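Local coordinates for protein sugar kinase MJ0406 (Methanococcus jannaschii, PDB 2C4E) that phosphorylates a wide range of nucleosides, with inosine, guanosine and cytidine as its best substrates and ATP as the preferred phosphate donor, at residues Lys4-Leu16 against Ile52-Val65. Residues are numbered along the deposited sequence; the frame is centred on the assembly and turned at random. Where two conformers were deposited one is given.
Sequences KMEKITCVGHTAL and IKKLGVNSELLSCV
Thr9 and Glu60 lie side by side on neighbouring parallel strands, and their side chains meet on the face they share with Val11 and Leu62. Glu60 starts with CG wedged between its backbone N and carbonyl carbon (chi1 64°) and then runs extended, a course that lays the chain across Thr9 and brings the carboxylate to its hydroxyl. Thr9 OG1 donates to Glu60 OE2 over 2.5 Å, reaching the oxygen on its anti side and 24° out of the carboxylate plane. The same hydroxyl bonds Thr131 OG1, on the strand flanking 7-11 on its other side. In one conformer Lys7 NZ stays 4.3 Å from Glu60 OE1, beyond a salt bridge, and Lys87 makes a long, weak ion pair with the same oxygen. An alanine in place of Glu60 would probably leave the Thr9 hydroxyl without its acceptor on this strand and uncover the methyl beside it. The backbones pair as parallel strands, with Cys10 N to Glu60 O (2.9 Å) and Leu62 N to Cys10 O both nearly straight. Strand 58-62 is the edge of the large central sheet of this ribokinase fold, and helix 44-54 links the smaller sheet to it. On the reverse face, Ile52 from the end of that helix sets CD1 against both Cys10 SG (3.7 Å) and Ile8 CG2 (3.8 Å), while Val57 CG1 abuts Ile8 CD1; helix 245-258 packs over Ile8 and Ile52. Past the strand ends, hydroxyls take over: Ser63 OG donates to Gly12 O at 2.6 Å and accepts from Thr14 OG1 at 2.8 Å, two bonds that fix its rotation. Leu61 CD2 rests against that threonine oxygen, and His13, just before Thr14, points away, its ring meeting that of substrate-binding Phe113 with the planes inclined at about 55°.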
ATOM      1  N   LYS A   4       0.049  14.731 -38.905  1.00 53.18           N
ATOM      2  CA  LYS A   4      -0.678  13.460 -38.758  1.00 52.07           C
ATOM      3  C   LYS A   4      -2.196  13.532 -38.338  1.00 50.59           C
ATOM      4  O   LYS A   4      -2.767  14.620 -38.291  0.20 50.50           O
ATOM      5  CB  LYS A   4       0.161  12.532 -37.863  1.00 52.19           C
ATOM      6  CG  LYS A   4       1.690  12.478 -38.154  1.00 51.96           C
ATOM      7  CD  LYS A   4       2.029  11.481 -39.278  1.00 52.23           C
ATOM      8  CE  LYS A   4       3.540  11.279 -39.465  1.00 51.80           C
ATOM      9  NZ  LYS A   4       4.190  10.436 -38.413  1.00 50.90           N
ATOM     10  N   MET A   5      -2.822  12.367 -38.073  1.00 48.60           N
ATOM     11  CA  MET A   5      -4.306  12.163 -37.996  1.00 46.97           C
ATOM     12  C   MET A   5      -5.090  12.533 -36.704  1.00 45.21           C
ATOM     13  O   MET A   5      -4.496  12.702 -35.657  1.00 45.33           O
ATOM     14  CB  MET A   5      -4.609  10.685 -38.257  0.20 46.98           C
ATOM     15  CG  MET A   5      -4.485  10.237 -39.695  0.20 47.02           C
ATOM     16  SD  MET A   5      -4.500   8.435 -39.828  0.20 47.09           S
ATOM     17  CE  MET A   5      -5.676   7.955 -38.519  0.20 47.15           C
ATOM     18  N   GLU A   6      -6.435  12.567 -36.799  1.00 42.95           N
ATOM     19  CA  GLU A   6      -7.355  13.148 -35.767  1.00 40.78           C
ATOM     20  C   GLU A   6      -7.483  12.406 -34.426  1.00 38.17           C
ATOM     21  O   GLU A   6      -8.551  11.942 -34.017  1.00 38.73           O
ATOM     22  CB  GLU A   6      -8.754  13.361 -36.368  1.00 41.11           C
ATOM     23  CG  GLU A   6      -8.824  14.528 -37.346  1.00 41.77           C
ATOM     24  CD  GLU A   6     -10.048  14.489 -38.250  0.20 41.65           C
ATOM     25  OE1 GLU A   6     -10.921  13.614 -38.065  0.20 41.63           O
ATOM     26  OE2 GLU A   6     -10.136  15.343 -39.157  0.20 41.54           O
ATOM     27  N   LYS A   7      -6.360  12.416 -33.705  1.00 34.21           N
ATOM     28  CA  LYS A   7      -6.212  11.488 -32.620  1.00 30.35           C
ATOM     29  C   LYS A   7      -5.131  12.090 -31.722  1.00 26.55           C
ATOM     30  O   LYS A   7      -4.388  12.982 -32.111  1.00 24.84           O
ATOM     31  CB  LYS A   7      -5.833  10.118 -33.196  1.00 31.00           C
ATOM     32  CG  LYS A   7      -5.835   8.876 -32.269  1.00 33.01           C
ATOM     33  CD  LYS A   7      -5.746   7.574 -33.092  0.50 33.07           C
ATOM     34  CE  LYS A   7      -6.141   6.319 -32.297  0.50 33.62           C
ATOM     35  NZ  LYS A   7      -5.968   5.043 -33.078  0.50 34.08           N
ATOM     36  N   ILE A   8      -5.097  11.618 -30.498  1.00 23.55           N
ATOM     37  CA  ILE A   8      -4.122  12.068 -29.531  1.00 22.28           C
ATOM     38  C   ILE A   8      -3.469  10.850 -28.913  1.00 21.98           C
ATOM     39  O   ILE A   8      -4.157   9.914 -28.527  1.00 21.46           O
ATOM     40  CB  ILE A   8      -4.806  12.897 -28.423  1.00 22.11           C
ATOM     41  CG1 ILE A   8      -5.495  14.115 -29.045  1.00 22.76           C
ATOM     42  CG2 ILE A   8      -3.775  13.321 -27.369  1.00 21.85           C
ATOM     43  CD1 ILE A   8      -6.301  14.944 -28.071  1.00 21.42           C
ATOM     44  N   THR A   9      -2.144  10.875 -28.841  1.00 21.27           N
ATOM     45  CA  THR A   9      -1.354   9.883 -28.134  1.00 21.27           C
ATOM     46  C   THR A   9      -1.043  10.427 -26.751  1.00 20.79           C
ATOM     47  O   THR A   9      -0.621  11.568 -26.624  1.00 22.01           O
ATOM     48  CB  THR A   9      -0.021   9.655 -28.861  1.00 21.59           C
ATOM     49  OG1 THR A   9      -0.252   9.202 -30.207  1.00 22.52           O
ATOM     50  CG2 THR A   9       0.762   8.532 -28.185  1.00 21.57           C
ATOM     51  N   CYS A  10      -1.317   9.648 -25.714  1.00 20.77           N
ATOM     52  CA  CYS A  10      -0.935   9.994 -24.355  1.00 20.72           C
ATOM     53  C   CYS A  10       0.156   9.062 -23.890  1.00 21.05           C
ATOM     54  O   CYS A  10      -0.010   7.852 -23.957  1.00 20.77           O
ATOM     55  CB  CYS A  10      -2.112   9.850 -23.411  1.00 20.74           C
ATOM     56  SG  CYS A  10      -3.435  11.015 -23.789  1.00 22.51           S
ATOM     57  N   VAL A  11       1.260   9.639 -23.429  1.00 20.56           N
ATOM     58  CA  VAL A  11       2.441   8.908 -23.032  1.00 20.91           C
ATOM     59  C   VAL A  11       2.634   9.126 -21.538  1.00 20.39           C
ATOM     60  O   VAL A  11       2.561  10.251 -21.026  1.00 20.98           O
ATOM     61  CB  VAL A  11       3.701   9.426 -23.776  1.00 20.69           C
ATOM     62  CG1 VAL A  11       4.949   8.730 -23.279  1.00 21.35           C
ATOM     63  CG2 VAL A  11       3.549   9.266 -25.285  1.00 21.45           C
ATOM     64  N   GLY A  12       2.853   8.043 -20.824  1.00 20.51           N
ATOM     65  CA  GLY A  12       3.168   8.131 -19.416  1.00 19.73           C
ATOM     66  C   GLY A  12       2.427   7.088 -18.606  1.00 20.08           C
ATOM     67  O   GLY A  12       2.004   6.052 -19.116  1.00 19.85           O
ATOM     68  N   HIS A  13       2.245   7.392 -17.339  1.00 19.56           N
ATOM     69  CA  HIS A  13       1.721   6.414 -16.397  1.00 19.91           C
ATOM     70  C   HIS A  13       0.294   5.973 -16.670  1.00 20.04           C
ATOM     71  O   HIS A  13      -0.604   6.793 -16.844  1.00 19.99           O
ATOM     72  CB  HIS A  13       1.797   6.978 -14.988  1.00 19.92           C
ATOM     73  CG  HIS A  13       3.192   7.081 -14.463  1.00 20.42           C
ATOM     74  ND1 HIS A  13       4.124   6.076 -14.624  1.00 21.80           N
ATOM     75  CD2 HIS A  13       3.805   8.057 -13.757  1.00 21.06           C
ATOM     76  CE1 HIS A  13       5.259   6.442 -14.053  1.00 21.02           C
ATOM     77  NE2 HIS A  13       5.093   7.640 -13.523  1.00 20.41           N
ATOM     78  N   THR A  14       0.131   4.654 -16.674  1.00 20.00           N
ATOM     79  CA  THR A  14      -1.117   3.984 -16.414  1.00 19.83           C
ATOM     80  C   THR A  14      -0.952   3.260 -15.074  1.00 19.93           C
ATOM     81  O   THR A  14      -0.049   2.450 -14.917  1.00 18.80           O
ATOM     82  CB  THR A  14      -1.409   3.004 -17.556  1.00 19.95           C
ATOM     83  OG1 THR A  14      -1.698   3.741 -18.753  1.00 20.47           O
ATOM     84  CG2 THR A  14      -2.660   2.207 -17.268  1.00 20.30           C
ATOM     85  N   ALA A  15      -1.803   3.584 -14.104  1.00 20.22           N
ATOM     86  CA  ALA A  15      -1.619   3.112 -12.729  1.00 20.55           C
ATOM     87  C   ALA A  15      -2.924   2.789 -12.029  1.00 20.85           C
ATOM     88  O   ALA A  15      -3.975   3.268 -12.423  1.00 21.20           O
ATOM     89  CB  ALA A  15      -0.868   4.153 -11.917  1.00 20.61           C
ATOM     90  N   LEU A  16      -2.838   1.978 -10.978  1.00 21.10           N
ATOM     91  CA  LEU A  16      -3.972   1.715 -10.098  1.00 21.85           C
ATOM     92  C   LEU A  16      -3.790   2.530  -8.824  1.00 21.97           C
ATOM     93  O   LEU A  16      -2.756   2.420  -8.178  1.00 22.29           O
ATOM     94  CB  LEU A  16      -4.034   0.227  -9.762  1.00 22.02           C
ATOM     95  CG  LEU A  16      -4.217  -0.659 -10.997  1.00 22.98           C
ATOM     96  CD1 LEU A  16      -3.716  -2.072 -10.725  1.00 24.89           C
ATOM     97  CD2 LEU A  16      -5.681  -0.648 -11.413  1.00 23.46           C
ATOM     98  N   ILE A  52     -10.127  12.103 -22.907  1.00 21.28           N
ATOM     99  CA  ILE A  52     -10.155  12.483 -24.323  1.00 21.03           C
ATOM    100  C   ILE A  52     -11.182  11.630 -25.049  1.00 20.89           C
ATOM    101  O   ILE A  52     -12.020  12.143 -25.792  1.00 21.32           O
ATOM    102  CB  ILE A  52      -8.756  12.339 -24.949  1.00 20.28           C
ATOM    103  CG1 ILE A  52      -7.843  13.463 -24.431  1.00 20.95           C
ATOM    104  CG2 ILE A  52      -8.843  12.363 -26.465  1.00 21.85           C
ATOM    105  CD1 ILE A  52      -6.369  13.175 -24.627  1.00 20.93           C
ATOM    106  N   LYS A  53     -11.149  10.328 -24.793  1.00 21.35           N
ATOM    107  CA  LYS A  53     -12.045   9.392 -25.472  1.00 21.33           C
ATOM    108  C   LYS A  53     -13.492   9.660 -25.098  1.00 21.56           C
ATOM    109  O   LYS A  53     -14.364   9.597 -25.946  1.00 20.69           O
ATOM    110  CB  LYS A  53     -11.670   7.948 -25.158  1.00 21.93           C
ATOM    111  CG  LYS A  53     -12.447   6.913 -25.974  1.00 21.54           C
ATOM    112  CD  LYS A  53     -12.100   6.969 -27.478  1.00 24.01           C
ATOM    113  CE  LYS A  53     -12.818   5.884 -28.247  1.00 23.59           C
ATOM    114  NZ  LYS A  53     -12.275   5.676 -29.626  1.00 26.73           N
ATOM    115  N   LYS A  54     -13.727   9.965 -23.827  1.00 21.62           N
ATOM    116  CA  LYS A  54     -15.068  10.276 -23.337  1.00 22.77           C
ATOM    117  C   LYS A  54     -15.635  11.516 -24.023  1.00 22.64           C
ATOM    118  O   LYS A  54     -16.842  11.600 -24.224  1.00 22.72           O
ATOM    119  CB  LYS A  54     -15.052  10.469 -21.816  1.00 23.16           C
ATOM    120  CG  LYS A  54     -15.201   9.162 -21.027  1.00 26.65           C
ATOM    121  CD  LYS A  54     -16.637   8.597 -21.172  1.00 28.55           C
ATOM    122  CE  LYS A  54     -17.441   8.561 -19.857  1.00 31.59           C
ATOM    123  NZ  LYS A  54     -18.756   9.251 -19.996  0.20 30.18           N
ATOM    124  N   LEU A  55     -14.756  12.461 -24.369  1.00 22.95           N
ATOM    125  CA  LEU A  55     -15.130  13.671 -25.121  1.00 23.00           C
ATOM    126  C   LEU A  55     -15.277  13.454 -26.635  1.00 23.16           C
ATOM    127  O   LEU A  55     -15.492  14.405 -27.379  1.00 23.91           O
ATOM    128  CB  LEU A  55     -14.127  14.796 -24.852  1.00 23.05           C
ATOM    129  CG  LEU A  55     -14.125  15.284 -23.403  1.00 22.43           C
ATOM    130  CD1 LEU A  55     -12.929  16.175 -23.143  1.00 22.04           C
ATOM    131  CD2 LEU A  55     -15.428  15.973 -23.057  1.00 22.31           C
ATOM    132  N   GLY A  56     -15.146  12.217 -27.091  1.00 23.51           N
ATOM    133  CA  GLY A  56     -15.391  11.877 -28.481  1.00 23.79           C
ATOM    134  C   GLY A  56     -14.198  12.035 -29.396  1.00 23.86           C
ATOM    135  O   GLY A  56     -14.364  12.199 -30.602  1.00 25.15           O
ATOM    136  N   VAL A  57     -12.995  11.989 -28.832  1.00 23.83           N
ATOM    137  CA  VAL A  57     -11.766  12.095 -29.611  1.00 23.79           C
ATOM    138  C   VAL A  57     -11.006  10.805 -29.415  1.00 23.64           C
ATOM    139  O   VAL A  57     -10.918  10.295 -28.301  1.00 23.68           O
ATOM    140  CB  VAL A  57     -10.929  13.317 -29.199  1.00 23.79           C
ATOM    141  CG1 VAL A  57      -9.550  13.291 -29.884  1.00 23.28           C
ATOM    142  CG2 VAL A  57     -11.697  14.592 -29.517  1.00 24.78           C
ATOM    143  N   ASN A  58     -10.500  10.247 -30.506  1.00 23.59           N
ATOM    144  CA  ASN A  58      -9.849   8.954 -30.438  1.00 24.39           C
ATOM    145  C   ASN A  58      -8.513   9.138 -29.771  1.00 23.98           C
ATOM    146  O   ASN A  58      -7.791  10.060 -30.103  1.00 25.72           O
ATOM    147  CB  ASN A  58      -9.689   8.352 -31.833  1.00 24.77           C
ATOM    148  CG  ASN A  58     -11.016   7.954 -32.443  1.00 27.48           C
ATOM    149  OD1 ASN A  58     -11.857   7.352 -31.781  1.00 32.56           O
ATOM    150  ND2 ASN A  58     -11.220   8.308 -33.701  1.00 31.10           N
ATOM    151  N   SER A  59      -8.219   8.324 -28.769  1.00 23.69           N
ATOM    152  CA  SER A  59      -6.939   8.401 -28.098  1.00 23.35           C
ATOM    153  C   SER A  59      -6.236   7.062 -28.150  1.00 22.69           C
ATOM    154  O   SER A  59      -6.840   6.010 -28.362  1.00 22.61           O
ATOM    155  CB  SER A  59      -7.088   8.874 -26.649  1.00 23.20           C
ATOM    156  OG  SER A  59      -7.878   7.987 -25.886  1.00 23.37           O
ATOM    157  N   GLU A  60      -4.931   7.126 -27.982  1.00 22.22           N
ATOM    158  CA  GLU A  60      -4.112   5.942 -27.872  1.00 22.59           C
ATOM    159  C   GLU A  60      -3.185   6.154 -26.694  1.00 22.37           C
ATOM    160  O   GLU A  60      -2.847   7.279 -26.359  1.00 22.65           O
ATOM    161  CB  GLU A  60      -3.333   5.673 -29.167  1.00 23.22           C
ATOM    162  CG  GLU A  60      -2.307   6.715 -29.591  1.00 24.78           C
ATOM    163  CD  GLU A  60      -1.537   6.299 -30.850  1.00 27.82           C
ATOM    164  OE1 GLU A  60      -2.006   5.399 -31.570  1.00 28.36           O
ATOM    165  OE2 GLU A  60      -0.456   6.875 -31.130  1.00 27.21           O
ATOM    166  N   LEU A  61      -2.775   5.066 -26.074  1.00 22.16           N
ATOM    167  CA  LEU A  61      -2.004   5.110 -24.853  1.00 22.28           C
ATOM    168  C   LEU A  61      -0.678   4.395 -25.017  1.00 22.38           C
ATOM    169  O   LEU A  61      -0.623   3.292 -25.595  1.00 23.29           O
ATOM    170  CB  LEU A  61      -2.844   4.461 -23.757  1.00 23.11           C
ATOM    171  CG  LEU A  61      -2.482   4.576 -22.275  1.00 23.96           C
ATOM    172  CD1 LEU A  61      -2.455   5.996 -21.790  1.00 24.62           C
ATOM    173  CD2 LEU A  61      -3.515   3.779 -21.493  1.00 24.78           C
ATOM    174  N   LEU A  62       0.393   5.021 -24.538  1.00 21.18           N
ATOM    175  CA  LEU A  62       1.712   4.403 -24.494  1.00 21.55           C
ATOM    176  C   LEU A  62       2.163   4.435 -23.037  1.00 21.25           C
ATOM    177  O   LEU A  62       2.466   5.501 -22.506  1.00 20.84           O
ATOM    178  CB  LEU A  62       2.716   5.142 -25.384  1.00 22.05           C
ATOM    179  CG  LEU A  62       4.004   4.366 -25.689  1.00 24.23           C
ATOM    180  CD1 LEU A  62       4.755   5.070 -26.801  1.00 25.68           C
ATOM    181  CD2 LEU A  62       4.897   4.215 -24.457  1.00 24.89           C
ATOM    182  N   SER A  63       2.171   3.259 -22.406  1.00 20.88           N
ATOM    183  CA  SER A  63       2.584   3.087 -21.020  1.00 20.71           C
ATOM    184  C   SER A  63       3.264   1.738 -20.846  1.00 20.47           C
ATOM    185  O   SER A  63       3.068   0.834 -21.656  1.00 20.50           O
ATOM    186  CB  SER A  63       1.375   3.101 -20.072  1.00 20.73           C
ATOM    187  OG  SER A  63       0.540   4.220 -20.279  1.00 20.83           O
ATOM    188  N   CYS A  64       4.049   1.614 -19.783  1.00 20.14           N
ATOM    189  CA  CYS A  64       4.530   0.316 -19.313  1.00 20.04           C
ATOM    190  C   CYS A  64       3.618  -0.220 -18.202  1.00 20.20           C
ATOM    191  O   CYS A  64       3.466   0.406 -17.148  1.00 20.53           O
ATOM    192  CB  CYS A  64       5.956   0.432 -18.772  1.00 19.78           C
ATOM    193  SG  CYS A  64       7.203   0.809 -20.020  1.00 21.31           S
ATOM    194  N   VAL A  65       3.013  -1.377 -18.454  1.00 20.25           N
ATOM    195  CA  VAL A  65       2.151  -2.055 -17.484  1.00 20.13           C
ATOM    196  C   VAL A  65       2.768  -3.399 -17.090  1.00 20.68           C
ATOM    197  O   VAL A  65       3.749  -3.831 -17.683  1.00 20.24           O
ATOM    198  CB  VAL A  65       0.698  -2.208 -18.022  1.00 20.11           C
ATOM    199  CG1 VAL A  65       0.124  -0.837 -18.374  1.00 21.23           C
ATOM    200  CG2 VAL A  65       0.636  -3.134 -19.241  1.00 20.28           C
TER
HETATM  201  O   HOH W   1     -11.328  11.550 -33.102  1.00 31.10           O
HETATM  202  O   HOH W   2       2.099   2.538 -16.521  1.00 21.62           O